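Afamin (Homo sapiens, PDB 6FAK) carries hydrophobic molecules in body fluids, binding vitamin E and keeping lipidated Wnt proteins soluble and active. Local coordinates at residues R184-P187 with V188-L192; E394-H397 with F398-G402; G405-Y408 with H409-R413; T423-L426 with V427-E431; F549-F552 with A553-D557. All blocks are in the same frame, centred on the assembly; numbering follows the deposited sequence. Where two conformers were deposited one is given.

Contact 1. Residues R184-P187 with V188-L192; sequences RAIP and VTQYL
The amide of Gln190 lies under the CG2 methyl of Ile186, which stands over one amide face 3.8 Å from NE2, while at the other end of the group OE1 passes 3.9 Å from Pro187 CA. Both belong to a proline kink in the long helix 177-209, which runs from the first albumin repeat into the second. Ile186 and Gln190 point the same way, being four residues apart; CG2 anti to the isoleucine nitrogen and the extended glutamine chain then bring methyl and amide together. Pro187 has no N-H to give to the preceding turn, and the helix bends there. Next to it Val188 N makes only a weak bond to Ala185 O (3.0 Å, 120° at the hydrogen), and Val188 CG2 lies against Arg184 O. Regular pairing resumes at Thr189 and continues with Gln190 N bound to Ile186 O and Tyr191 N to Pro187 O. Phe164 of helix 154-171 covers Val188 and Thr189, and the Tyr191 hydroxyl is hydrogen-bonded to Gln291 OE1. The straightest of the bonds across the kink is Thr189 N to Ala185 O, 2.9 Å long and 172° at the hydrogen.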
loop_
_atom_site.group_PDB
_atom_site.type_symbol
_atom_site.label_atom_id
_atom_site.label_comp_id
_atom_site.label_asym_id
_atom_site.label_seq_id
_atom_site.Cartn_x
_atom_site.Cartn_y
_atom_site.Cartn_z
ATOM N N ARG A 184 -12.549 -4.603 18.336
ATOM C CA ARG A 184 -13.302 -4.913 17.091
ATOM C C ARG A 184 -12.861 -4.027 15.919
ATOM O O ARG A 184 -13.011 -4.420 14.776
ATOM C CB ARG A 184 -14.825 -4.779 17.299
ATOM C CG ARG A 184 -15.464 -5.740 18.304
ATOM C CD ARG A 184 -15.021 -7.200 18.148
ATOM N NE ARG A 184 -15.564 -8.022 19.216
ATOM C CZ ARG A 184 -15.045 -9.146 19.712
ATOM N NH1 ARG A 184 -15.655 -9.764 20.718
ATOM N NH2 ARG A 184 -13.934 -9.670 19.208
ATOM N N ALA A 185 -12.346 -2.852 16.227
ATOM C CA ALA A 185 -11.736 -1.940 15.226
ATOM C C ALA A 185 -10.438 -2.501 14.601
ATOM O O ALA A 185 -10.125 -2.183 13.438
ATOM C CB ALA A 185 -11.479 -0.589 15.839
ATOM N N ILE A 186 -9.705 -3.356 15.328
ATOM C CA ILE A 186 -8.413 -3.840 14.837
ATOM C C ILE A 186 -8.461 -4.450 13.428
ATOM O O ILE A 186 -7.660 -4.038 12.562
ATOM C CB ILE A 186 -7.721 -4.787 15.841
ATOM C CG1 ILE A 186 -7.202 -3.963 17.030
ATOM C CG2 ILE A 186 -6.537 -5.519 15.209
ATOM C CD1 ILE A 186 -6.994 -4.807 18.256
ATOM N N PRO A 187 -9.358 -5.435 13.187
ATOM C CA PRO A 187 -9.321 -5.992 11.837
ATOM C C PRO A 187 -9.838 -5.058 10.767
ATOM O O PRO A 187 -9.519 -5.284 9.627
ATOM C CB PRO A 187 -10.226 -7.204 11.885
ATOM C CG PRO A 187 -10.920 -7.161 13.219
ATOM C CD PRO A 187 -10.209 -6.214 14.105
ATOM N N VAL A 188 -10.639 -4.061 11.127
ATOM C CA VAL A 188 -11.099 -3.082 10.146
ATOM C C VAL A 188 -9.883 -2.228 9.738
ATOM O O VAL A 188 -9.677 -1.963 8.548
ATOM C CB VAL A 188 -12.226 -2.185 10.657
ATOM C CG1 VAL A 188 -12.736 -1.306 9.538
ATOM C CG2 VAL A 188 -13.420 -3.016 11.195
ATOM N N THR A 189 -9.115 -1.794 10.723
ATOM C CA THR A 189 -7.863 -1.043 10.497
ATOM C C THR A 189 -6.828 -1.807 9.682
ATOM O O THR A 189 -6.179 -1.215 8.774
ATOM C CB THR A 189 -7.270 -0.605 11.836
ATOM O OG1 THR A 189 -8.269 0.231 12.440
ATOM C CG2 THR A 189 -5.954 0.177 11.666
ATOM N N GLN A 190 -6.678 -3.098 9.970
ATOM C CA GLN A 190 -5.765 -3.929 9.206
ATOM C C GLN A 190 -6.170 -4.045 7.732
ATOM O O GLN A 190 -5.314 -4.088 6.845
ATOM C CB GLN A 190 -5.613 -5.298 9.838
ATOM C CG GLN A 190 -4.884 -5.187 11.176
ATOM C CD GLN A 190 -4.819 -6.495 11.965
ATOM O OE1 GLN A 190 -5.661 -7.403 11.806
ATOM N NE2 GLN A 190 -3.796 -6.595 12.824
ATOM N N TYR A 191 -7.466 -4.160 7.485
ATOM C CA TYR A 191 -7.997 -4.228 6.139
ATOM C C TYR A 191 -7.632 -2.938 5.367
ATOM O O TYR A 191 -7.050 -2.951 4.262
ATOM C CB TYR A 191 -9.491 -4.390 6.215
ATOM C CG TYR A 191 -10.138 -4.542 4.884
ATOM C CD1 TYR A 191 -10.162 -5.776 4.261
ATOM C CD2 TYR A 191 -10.745 -3.462 4.246
ATOM C CE1 TYR A 191 -10.773 -5.942 3.036
ATOM C CE2 TYR A 191 -11.361 -3.612 3.011
ATOM C CZ TYR A 191 -11.369 -4.852 2.403
ATOM O OH TYR A 191 -11.975 -5.045 1.169
ATOM N N LEU A 192 -7.941 -1.820 6.010
ATOM C CA LEU A 192 -7.677 -0.518 5.443
ATOM C C LEU A 192 -6.158 -0.395 5.127
ATOM O O LEU A 192 -5.795 -0.047 4.015
ATOM C CB LEU A 192 -8.181 0.598 6.388
ATOM C CG LEU A 192 -7.671 1.992 6.013
ATOM C CD1 LEU A 192 -8.255 2.405 4.684
ATOM C CD2 LEU A 192 -8.002 3.010 7.087
#

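Contact 2. Residues E394-H397 with F398-G402; sequences ECKH and FQNLG
From Phe398 to Leu401 each N-H reaches the carbonyl four residues back, Glu394 to His397, in an unbroken alpha-helical ladder with lengths of 2.9 to 3.0 Å. On the outer face Asn400 folds back over the turn before: with CG beside its own nitrogen (chi1 -66°), the amide carbon comes to 3.3 Å from Lys396 O. The lysine chain, bent at chi2 and again at chi4, swings obliquely across this amide and brings NZ within 3.5 Å of Asn400 OD1. The asparagine NH2 side is turned toward His397, where ND2 stands 4.4 Å from ND1, oblique to the imidazole. Leu401 lays its CG 3.4 Å from His397 O. On the inner face Cys395 O lies at the rim of the Phe398 ring, close to its plane, and Phe398 CB is 3.4 Å from that oxygen. Cys395 is tied to Cys441 by one of the disulfides that pin albumin helices together, Phe398 packs on Phe437 of helix 423-440, and Glu394 OE1 forms a salt bridge with Arg486. The chemistry is two-sided: a disulfide, a salt bridge and apolar packing hold the inner side, whereas the outer offers a long ammonium-to-amide approach, probably mildly attractive.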
loop_
_atom_site.group_PDB
_atom_site.type_symbol
_atom_site.label_atom_id
_atom_site.label_comp_id
_atom_site.label_asym_id
_atom_site.label_seq_id
_atom_site.Cartn_x
_atom_site.Cartn_y
_atom_site.Cartn_z
ATOM N N GLU A 394 15.407 -15.162 6.224
ATOM C CA GLU A 394 14.665 -14.137 6.943
ATOM C C GLU A 394 13.649 -14.784 7.900
ATOM O O GLU A 394 13.560 -14.347 9.053
ATOM C CB GLU A 394 13.985 -13.139 5.996
ATOM C CG GLU A 394 14.905 -12.302 5.104
ATOM C CD GLU A 394 14.235 -11.708 3.845
ATOM O OE1 GLU A 394 13.256 -12.294 3.308
ATOM O OE2 GLU A 394 14.687 -10.635 3.348
ATOM N N CYS A 395 12.929 -15.831 7.457
ATOM C CA CYS A 395 11.949 -16.533 8.312
ATOM C C CYS A 395 12.603 -17.260 9.504
ATOM O O CYS A 395 11.999 -17.334 10.593
ATOM C CB CYS A 395 11.010 -17.481 7.531
ATOM S SG CYS A 395 9.668 -16.592 6.661
ATOM N N LYS A 396 13.808 -17.791 9.304
ATOM C CA LYS A 396 14.524 -18.449 10.393
ATOM C C LYS A 396 14.927 -17.393 11.453
ATOM O O LYS A 396 14.748 -17.618 12.654
ATOM C CB LYS A 396 15.767 -19.178 9.861
ATOM C CG LYS A 396 16.494 -20.060 10.874
ATOM C CD LYS A 396 15.541 -20.956 11.669
ATOM C CE LYS A 396 16.247 -22.141 12.314
ATOM N NZ LYS A 396 17.430 -21.772 13.151
ATOM N N HIS A 397 15.450 -16.264 10.981
ATOM C CA HIS A 397 15.785 -15.123 11.826
ATOM C C HIS A 397 14.567 -14.657 12.625
ATOM O O HIS A 397 14.694 -14.402 13.810
ATOM C CB HIS A 397 16.393 -13.961 11.015
ATOM C CG HIS A 397 17.802 -14.207 10.569
ATOM N ND1 HIS A 397 18.760 -14.755 11.398
ATOM C CD2 HIS A 397 18.412 -13.991 9.382
ATOM C CE1 HIS A 397 19.899 -14.862 10.737
ATOM N NE2 HIS A 397 19.710 -14.419 9.506
ATOM N N PHE A 398 13.402 -14.557 11.979
ATOM C CA PHE A 398 12.132 -14.331 12.684
ATOM C C PHE A 398 11.795 -15.380 13.764
ATOM O O PHE A 398 11.404 -15.004 14.915
ATOM C CB PHE A 398 10.984 -14.232 11.696
ATOM C CG PHE A 398 9.625 -14.148 12.341
ATOM C CD1 PHE A 398 9.219 -12.984 12.950
ATOM C CD2 PHE A 398 8.727 -15.207 12.267
ATOM C CE1 PHE A 398 7.953 -12.882 13.526
ATOM C CE2 PHE A 398 7.461 -15.116 12.836
ATOM C CZ PHE A 398 7.075 -13.953 13.482
ATOM N N GLN A 399 11.960 -16.667 13.443
ATOM C CA GLN A 399 11.752 -17.730 14.432
ATOM C C GLN A 399 12.704 -17.547 15.649
ATOM O O GLN A 399 12.277 -17.635 16.790
ATOM C CB GLN A 399 11.931 -19.130 13.813
ATOM C CG GLN A 399 10.997 -19.496 12.655
ATOM C CD GLN A 399 9.575 -19.879 13.057
ATOM O OE1 GLN A 399 8.607 -19.398 12.455
ATOM N NE2 GLN A 399 9.437 -20.761 14.052
ATOM N N ASN A 400 13.977 -17.272 15.388
ATOM C CA ASN A 400 14.998 -17.088 16.439
ATOM C C ASN A 400 14.774 -15.894 17.364
ATOM O O ASN A 400 14.923 -16.037 18.581
ATOM C CB ASN A 400 16.395 -16.899 15.809
ATOM C CG ASN A 400 16.875 -18.146 15.099
ATOM O OD1 ASN A 400 16.330 -19.229 15.293
ATOM N ND2 ASN A 400 17.888 -17.994 14.267
ATOM N N LEU A 401 14.426 -14.737 16.786
ATOM C CA LEU A 401 14.421 -13.442 17.504
ATOM C C LEU A 401 13.085 -12.908 17.897
ATOM O O LEU A 401 13.024 -11.935 18.672
ATOM C CB LEU A 401 15.090 -12.376 16.656
ATOM C CG LEU A 401 16.482 -12.744 16.137
ATOM C CD1 LEU A 401 16.959 -11.585 15.270
ATOM C CD2 LEU A 401 17.435 -13.107 17.266
ATOM N N GLY A 402 12.018 -13.453 17.316
ATOM C CA GLY A 402 10.679 -12.887 17.492
ATOM C C GLY A 402 10.470 -11.612 16.721
ATOM O O GLY A 402 11.385 -11.110 16.061
#

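Contact 3. Residues G405-Y408 with H409-R413; sequences GLKY and HYLIR
Leu406 and Tyr410 carry this stretch of helix 376-417, their side chains crossing at a slant one turn apart. The leucine, with CG anti to its nitrogen (chi1 -172°), leans toward the next turn and presents its whole branch point to one side of the phenol: CG lies 3.6 Å from Tyr410 CE2, and both methyls gather round the same ring carbon. Replacing Tyr410 with an alanine would probably strip Leu406 of this cover and leave a gap beside Met433 and by Glu394, whose CG meets the tyrosine hydroxyl. Lys407 and Leu411, by contrast, run side by side in the same direction, with the lysine CG 4.1 Å from Leu411 CD1. That methyl also lies at the edge of the Tyr408 ring, near its plane, 4.4 Å from Tyr408 CD1, which leaves the leucine flanked by an aliphatic chain and a phenol. His409 turns its imidazole back along the helix until CD2 is 3.2 Å from Gly405 O. The same oxygen receives a weak bond from His409 N (3.5 Å), and the next three backbone bonds are shorter. Ile412 rests CG1 on Tyr408 O at 3.3 Å. Three helices of the all-alpha albumin domain pack against the segment. Helix 423-440 covers Leu406 and Tyr410 through Phe437 and Met433; helix 521-536 supplies Asp527 as the salt-bridge partner of Lys407 NZ; helix 542-560 meets Tyr408 edge-to-face through Phe549 and pairs Asp542 with Arg413 NE.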
loop_
_atom_site.group_PDB
_atom_site.type_symbol
_atom_site.label_atom_id
_atom_site.label_comp_id
_atom_site.label_asym_id
_atom_site.label_seq_id
_atom_site.Cartn_x
_atom_site.Cartn_y
_atom_site.Cartn_z
ATOM N N GLY A 405 12.563 -8.306 17.989
ATOM C CA GLY A 405 14.004 -8.516 17.732
ATOM C C GLY A 405 14.389 -8.394 16.266
ATOM O O GLY A 405 15.392 -7.763 15.920
ATOM N N LEU A 406 13.573 -8.973 15.392
ATOM C CA LEU A 406 13.786 -8.837 13.973
ATOM C C LEU A 406 13.547 -7.400 13.530
ATOM O O LEU A 406 14.262 -6.926 12.682
ATOM C CB LEU A 406 12.857 -9.759 13.141
ATOM C CG LEU A 406 13.168 -9.815 11.627
ATOM C CD1 LEU A 406 14.626 -10.108 11.287
ATOM C CD2 LEU A 406 12.270 -10.819 10.926
ATOM N N LYS A 407 12.508 -6.758 14.070
ATOM C CA LYS A 407 12.183 -5.368 13.745
ATOM C C LYS A 407 13.390 -4.444 14.004
ATOM O O LYS A 407 13.719 -3.624 13.144
ATOM C CB LYS A 407 10.948 -4.890 14.493
ATOM C CG LYS A 407 10.497 -3.483 14.133
ATOM C CD LYS A 407 9.135 -3.074 14.666
ATOM C CE LYS A 407 8.868 -3.375 16.144
ATOM N NZ LYS A 407 9.992 -3.148 17.087
ATOM N N TYR A 408 14.075 -4.641 15.134
ATOM C CA TYR A 408 15.214 -3.802 15.506
ATOM C C TYR A 408 16.349 -3.925 14.507
ATOM O O TYR A 408 17.001 -2.915 14.154
ATOM C CB TYR A 408 15.658 -4.145 16.951
ATOM C CG TYR A 408 14.571 -3.976 17.989
ATOM C CD1 TYR A 408 13.637 -2.933 17.899
ATOM C CD2 TYR A 408 14.467 -4.853 19.065
ATOM C CE1 TYR A 408 12.664 -2.764 18.858
ATOM C CE2 TYR A 408 13.488 -4.712 20.028
ATOM C CZ TYR A 408 12.600 -3.674 19.924
ATOM O OH TYR A 408 11.599 -3.529 20.830
ATOM N N HIS A 409 16.556 -5.130 13.965
ATOM C CA HIS A 409 17.549 -5.346 12.920
ATOM C C HIS A 409 17.192 -4.569 11.622
ATOM O O HIS A 409 18.091 -3.925 11.005
ATOM C CB HIS A 409 17.765 -6.844 12.622
ATOM C CG HIS A 409 18.493 -7.585 13.710
ATOM N ND1 HIS A 409 19.456 -8.536 13.448
ATOM C CD2 HIS A 409 18.423 -7.494 15.061
ATOM C CE1 HIS A 409 19.939 -9.004 14.586
ATOM N NE2 HIS A 409 19.326 -8.391 15.583
ATOM N N TYR A 410 15.924 -4.572 11.263
ATOM C CA TYR A 410 15.415 -3.828 10.102
ATOM C C TYR A 410 15.489 -2.300 10.251
ATOM O O TYR A 410 15.818 -1.583 9.288
ATOM C CB TYR A 410 13.997 -4.266 9.704
ATOM C CG TYR A 410 14.000 -5.602 8.961
ATOM C CD1 TYR A 410 14.862 -5.815 7.884
ATOM C CD2 TYR A 410 13.140 -6.632 9.299
ATOM C CE1 TYR A 410 14.885 -7.017 7.193
ATOM C CE2 TYR A 410 13.174 -7.856 8.615
ATOM C CZ TYR A 410 14.065 -8.031 7.578
ATOM O OH TYR A 410 14.120 -9.186 6.848
ATOM N N LEU A 411 15.172 -1.836 11.443
ATOM C CA LEU A 411 15.264 -0.424 11.769
ATOM C C LEU A 411 16.694 0.061 11.663
ATOM O O LEU A 411 16.943 1.130 11.120
ATOM C CB LEU A 411 14.654 -0.160 13.168
ATOM C CG LEU A 411 13.145 -0.321 13.232
ATOM C CD1 LEU A 411 12.744 -0.126 14.685
ATOM C CD2 LEU A 411 12.387 0.686 12.378
ATOM N N ILE A 412 17.646 -0.697 12.180
ATOM C CA ILE A 412 19.069 -0.345 12.028
ATOM C C ILE A 412 19.476 -0.263 10.521
ATOM O O ILE A 412 20.030 0.755 10.049
ATOM C CB ILE A 412 20.003 -1.350 12.800
ATOM C CG1 ILE A 412 19.816 -1.186 14.317
ATOM C CG2 ILE A 412 21.469 -1.090 12.429
ATOM C CD1 ILE A 412 20.469 -2.257 15.188
ATOM N N ARG A 413 19.154 -1.305 9.778
ATOM C CA ARG A 413 19.524 -1.410 8.354
ATOM C C ARG A 413 18.875 -0.318 7.528
ATOM O O ARG A 413 19.568 0.332 6.758
ATOM C CB ARG A 413 19.164 -2.785 7.775
ATOM C CG ARG A 413 20.272 -3.817 8.019
ATOM C CD ARG A 413 21.440 -3.691 7.002
ATOM N NE ARG A 413 22.565 -2.901 7.532
ATOM C CZ ARG A 413 23.425 -2.171 6.814
ATOM N NH1 ARG A 413 23.334 -2.121 5.481
ATOM N NH2 ARG A 413 24.380 -1.501 7.421
#

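Contact 4. Residues T423-L426 with V427-E431; sequences TEEL and VSLGE
Leu429 climbs back along Glu425, and CB, CG and CD1 in turn meet it. CB lies 3.5 Å from Glu425 O and CG 3.3 Å from it; CD1 then leaves the carbonyl at 3.8 Å and settles 3.9 Å from the methylene CG of the glutamate. The torsions make this possible: Leu429 CG sits beside its own nitrogen (chi1 -68°), whereas Glu425 CG is anti to its nitrogen and the chain runs on extended, crossing the leucine at a slant before its carboxylate pairs with Arg468. These are the first two and a half turns of helix 423-440, whose opening is met by Ser422 OG accepting from Glu425 N. Along its flank Val427 rests CG2 3.3 Å from Thr423 O. Glu424 O receives two bonds from Ser428, a sound one from N (3.1 Å) and a weak one from OG (3.3 Å), and this hydroxyl also meets Arg524. Arg524 and Arg528 of helix 521-536 grip the two oxygens of the Glu424 carboxylate, so one side of the helix is held by charge. On its other faces Leu426 and Leu429 pack against Leu414 of helix 376-417, while Leu429 also reaches Val457 and Leu461 of helix 446-462.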
loop_
_atom_site.group_PDB
_atom_site.type_symbol
_atom_site.label_atom_id
_atom_site.label_comp_id
_atom_site.label_asym_id
_atom_site.label_seq_id
_atom_site.Cartn_x
_atom_site.Cartn_y
_atom_site.Cartn_z
ATOM N N THR A 423 12.297 9.991 11.123
ATOM C CA THR A 423 12.162 8.927 12.055
ATOM C C THR A 423 10.788 8.278 12.032
ATOM O O THR A 423 10.710 7.035 12.090
ATOM C CB THR A 423 12.548 9.418 13.480
ATOM O OG1 THR A 423 13.943 9.706 13.439
ATOM C CG2 THR A 423 12.265 8.372 14.503
ATOM N N GLU A 424 9.725 9.076 11.921
ATOM C CA GLU A 424 8.366 8.495 11.894
ATOM C C GLU A 424 8.197 7.572 10.697
ATOM O O GLU A 424 7.619 6.490 10.815
ATOM C CB GLU A 424 7.243 9.562 11.843
ATOM C CG GLU A 424 6.963 10.263 13.161
ATOM C CD GLU A 424 6.732 9.280 14.293
ATOM O OE1 GLU A 424 7.607 9.190 15.174
ATOM O OE2 GLU A 424 5.735 8.536 14.251
ATOM N N GLU A 425 8.746 7.973 9.556
ATOM C CA GLU A 425 8.652 7.154 8.349
ATOM C C GLU A 425 9.446 5.843 8.489
ATOM O O GLU A 425 8.959 4.790 8.085
ATOM C CB GLU A 425 9.117 7.930 7.090
ATOM C CG GLU A 425 9.068 7.045 5.846
ATOM C CD GLU A 425 9.022 7.789 4.525
ATOM O OE1 GLU A 425 9.314 9.016 4.448
ATOM O OE2 GLU A 425 8.685 7.086 3.545
ATOM N N LEU A 426 10.658 5.925 9.029
ATOM C CA LEU A 426 11.536 4.784 9.156
ATOM C C LEU A 426 10.896 3.768 10.094
ATOM O O LEU A 426 10.952 2.599 9.840
ATOM C CB LEU A 426 12.966 5.193 9.645
ATOM C CG LEU A 426 13.810 5.868 8.552
ATOM C CD1 LEU A 426 14.936 6.766 9.089
ATOM C CD2 LEU A 426 14.334 4.812 7.573
ATOM N N VAL A 427 10.313 4.258 11.172
ATOM C CA VAL A 427 9.572 3.438 12.100
ATOM C C VAL A 427 8.403 2.719 11.420
ATOM O O VAL A 427 8.284 1.516 11.567
ATOM C CB VAL A 427 9.115 4.267 13.330
ATOM C CG1 VAL A 427 8.073 3.478 14.168
ATOM C CG2 VAL A 427 10.315 4.568 14.211
ATOM N N SER A 428 7.573 3.435 10.661
ATOM C CA SER A 428 6.496 2.830 9.844
ATOM C C SER A 428 6.991 1.755 8.892
ATOM O O SER A 428 6.396 0.699 8.805
ATOM C CB SER A 428 5.698 3.874 9.068
ATOM O OG SER A 428 5.024 4.552 10.068
ATOM N N LEU A 429 8.060 2.036 8.169
ATOM C CA LEU A 429 8.634 1.080 7.220
ATOM C C LEU A 429 9.158 -0.194 7.882
ATOM O O LEU A 429 9.008 -1.304 7.354
ATOM C CB LEU A 429 9.764 1.766 6.419
ATOM C CG LEU A 429 9.314 2.842 5.461
ATOM C CD1 LEU A 429 10.518 3.589 4.853
ATOM C CD2 LEU A 429 8.500 2.260 4.336
ATOM N N GLY A 430 9.806 -0.034 9.038
ATOM C CA GLY A 430 10.232 -1.153 9.822
ATOM C C GLY A 430 9.077 -2.037 10.293
ATOM O O GLY A 430 9.163 -3.277 10.194
ATOM N N GLU A 431 8.009 -1.426 10.805
ATOM C CA GLU A 431 6.828 -2.194 11.237
ATOM C C GLU A 431 6.199 -2.904 10.059
ATOM O O GLU A 431 5.922 -4.097 10.143
ATOM C CB GLU A 431 5.762 -1.338 11.963
ATOM C CG GLU A 431 5.760 -1.499 13.484
ATOM C CD GLU A 431 5.308 -2.883 13.989
ATOM O OE1 GLU A 431 5.913 -3.395 14.942
ATOM O OE2 GLU A 431 4.346 -3.464 13.457
#

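Contact 5. Residues F549-F552 with A553-D557; sequences FTNF and ANVVD
Hydrogen bonds through the backbone join Phe549-Phe552 to Ala553-Asp557 in regular alpha-helical order, each N-H from Ala553 to Val556 reaching the carbonyl four residues earlier. The bond from Val556 N to Phe552 O is 2.9 Å long and opens to 173° at the hydrogen. A second kind of link runs through solvent. A water donates to Asn551 OD1 and accepts from Asn554 ND2, at 3.0 Å in each case, and so spans two side chains three residues apart. Both asparagines hold CG anti to the backbone nitrogen (chi1 -166° for Asn551, -174° for Asn554), which carries their amides to the same side, where one water can bridge them. Asn554 OD1 in turn bonds Lys558 NZ, and Thr550 OG1 bonds Ser547 O one turn earlier. Van der Waals contact makes up the rest. Val555 runs alongside Asn551 and sets CG2 3.9 Å from OD1 and 3.5 Å from the backbone oxygen of that residue; Val556 lays its own CG2 3.4 Å from Phe552 O. The buried face is aromatic: Phe552 meets Phe529 of helix 521-536 edge-to-face and also packs on Phe569 of helix 565-572, as do both valines. Chemically, the helix is amphipathic, with phenylalanine packing within and an amide-water-amide bridge without. Lys558 at OD1 and the water at ND2 together probably set the orientation of the Asn554 amide, whereas Asn551 joins the bridge through a single water bond to its oxygen.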
loop_
_atom_site.group_PDB
_atom_site.type_symbol
_atom_site.label_atom_id
_atom_site.label_comp_id
_atom_site.label_asym_id
_atom_site.label_seq_id
_atom_site.Cartn_x
_atom_site.Cartn_y
_atom_site.Cartn_z
ATOM N N PHE A 549 21.939 -0.527 21.978
ATOM C CA PHE A 549 20.499 -0.582 22.140
ATOM C C PHE A 549 20.082 -1.604 23.204
ATOM O O PHE A 549 19.191 -1.310 24.014
ATOM C CB PHE A 549 19.837 -0.928 20.812
ATOM C CG PHE A 549 18.364 -1.061 20.920
ATOM C CD1 PHE A 549 17.580 0.056 21.158
ATOM C CD2 PHE A 549 17.764 -2.295 20.823
ATOM C CE1 PHE A 549 16.197 -0.036 21.265
ATOM C CE2 PHE A 549 16.372 -2.397 20.904
ATOM C CZ PHE A 549 15.600 -1.262 21.139
ATOM N N THR A 550 20.675 -2.793 23.184
ATOM C CA THR A 550 20.332 -3.786 24.186
ATOM C C THR A 550 20.803 -3.366 25.583
ATOM O O THR A 550 20.185 -3.766 26.535
ATOM C CB THR A 550 20.882 -5.207 23.937
ATOM O OG1 THR A 550 22.326 -5.215 24.072
ATOM C CG2 THR A 550 20.423 -5.680 22.589
ATOM N N ASN A 551 21.880 -2.585 25.681
ATOM C CA ASN A 551 22.288 -1.992 26.977
ATOM C C ASN A 551 21.149 -1.078 27.546
ATOM O O ASN A 551 20.656 -1.268 28.669
ATOM C CB ASN A 551 23.581 -1.217 26.770
ATOM C CG ASN A 551 24.288 -0.846 28.070
ATOM O OD1 ASN A 551 23.677 -0.718 29.121
ATOM N ND2 ASN A 551 25.561 -0.601 27.968
ATOM N N PHE A 552 20.710 -0.114 26.731
ATOM C CA PHE A 552 19.599 0.766 27.070
ATOM C C PHE A 552 18.349 -0.029 27.435
ATOM O O PHE A 552 17.677 0.293 28.420
ATOM C CB PHE A 552 19.290 1.721 25.919
ATOM C CG PHE A 552 20.107 2.958 25.896
ATOM C CD1 PHE A 552 19.843 3.993 26.769
ATOM C CD2 PHE A 552 21.061 3.153 24.902
ATOM C CE1 PHE A 552 20.554 5.193 26.691
ATOM C CE2 PHE A 552 21.793 4.331 24.823
ATOM C CZ PHE A 552 21.535 5.366 25.717
ATOM N N ALA A 553 18.064 -1.089 26.675
ATOM C CA ALA A 553 16.879 -1.938 26.909
ATOM C C ALA A 553 16.928 -2.644 28.262
ATOM O O ALA A 553 15.922 -2.687 28.989
ATOM C CB ALA A 553 16.704 -2.978 25.816
ATOM N N ASN A 554 18.082 -3.230 28.564
ATOM C CA ASN A 554 18.290 -3.844 29.856
ATOM C C ASN A 554 18.104 -2.819 30.991
ATOM O O ASN A 554 17.412 -3.090 31.936
ATOM C CB ASN A 554 19.668 -4.505 29.896
ATOM C CG ASN A 554 19.885 -5.296 31.167
ATOM O OD1 ASN A 554 19.079 -6.124 31.525
ATOM N ND2 ASN A 554 20.977 -5.068 31.816
ATOM N N VAL A 555 18.664 -1.624 30.861
ATOM C CA VAL A 555 18.528 -0.571 31.882
ATOM C C VAL A 555 17.047 -0.167 32.099
ATOM O O VAL A 555 16.584 -0.092 33.238
ATOM C CB VAL A 555 19.422 0.623 31.571
ATOM C CG1 VAL A 555 19.084 1.816 32.425
ATOM C CG2 VAL A 555 20.907 0.242 31.765
ATOM N N VAL A 556 16.323 0.057 31.007
ATOM C CA VAL A 556 14.864 0.300 31.037
ATOM C C VAL A 556 14.079 -0.773 31.782
ATOM O O VAL A 556 13.231 -0.466 32.605
ATOM C CB VAL A 556 14.292 0.405 29.595
ATOM C CG1 VAL A 556 12.777 0.212 29.569
ATOM C CG2 VAL A 556 14.685 1.747 28.983
ATOM N N ASP A 557 14.356 -2.023 31.475
ATOM C CA ASP A 557 13.677 -3.130 32.120
ATOM C C ASP A 557 13.880 -3.148 33.643
ATOM O O ASP A 557 12.948 -3.473 34.398
ATOM C CB ASP A 557 14.179 -4.459 31.533
ATOM C CG ASP A 557 13.490 -5.669 32.151
ATOM O OD1 ASP A 557 12.257 -5.619 32.283
ATOM O OD2 ASP A 557 14.171 -6.657 32.512
HETATM O O HOH W 1 22.875 -2.977 30.939
#

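Overall arrangement
All five contacts are successive turns of single helices in a mainly helical chain, following one another in sequence. Contact 1 stands apart on helix 177-209, its centre 20 to 32 Å from the others; that helix continues into the hydrophobic binding region. The other four belong to the third albumin repeat. Contacts 2 and 3 share helix 376-417, centres 12 Å apart, and touch where Phe398 meets Leu406. Contacts 3 and 4, on consecutive helices, have centres 11 Å apart, with Leu411 CD2 reaching Leu426 O at 3.5 Å. Contact 5, on helix 542-560, is 16 Å from contact 3, centre to centre. Contact 3 thus touches all three of its companions, joining two consecutive helices and a distant one.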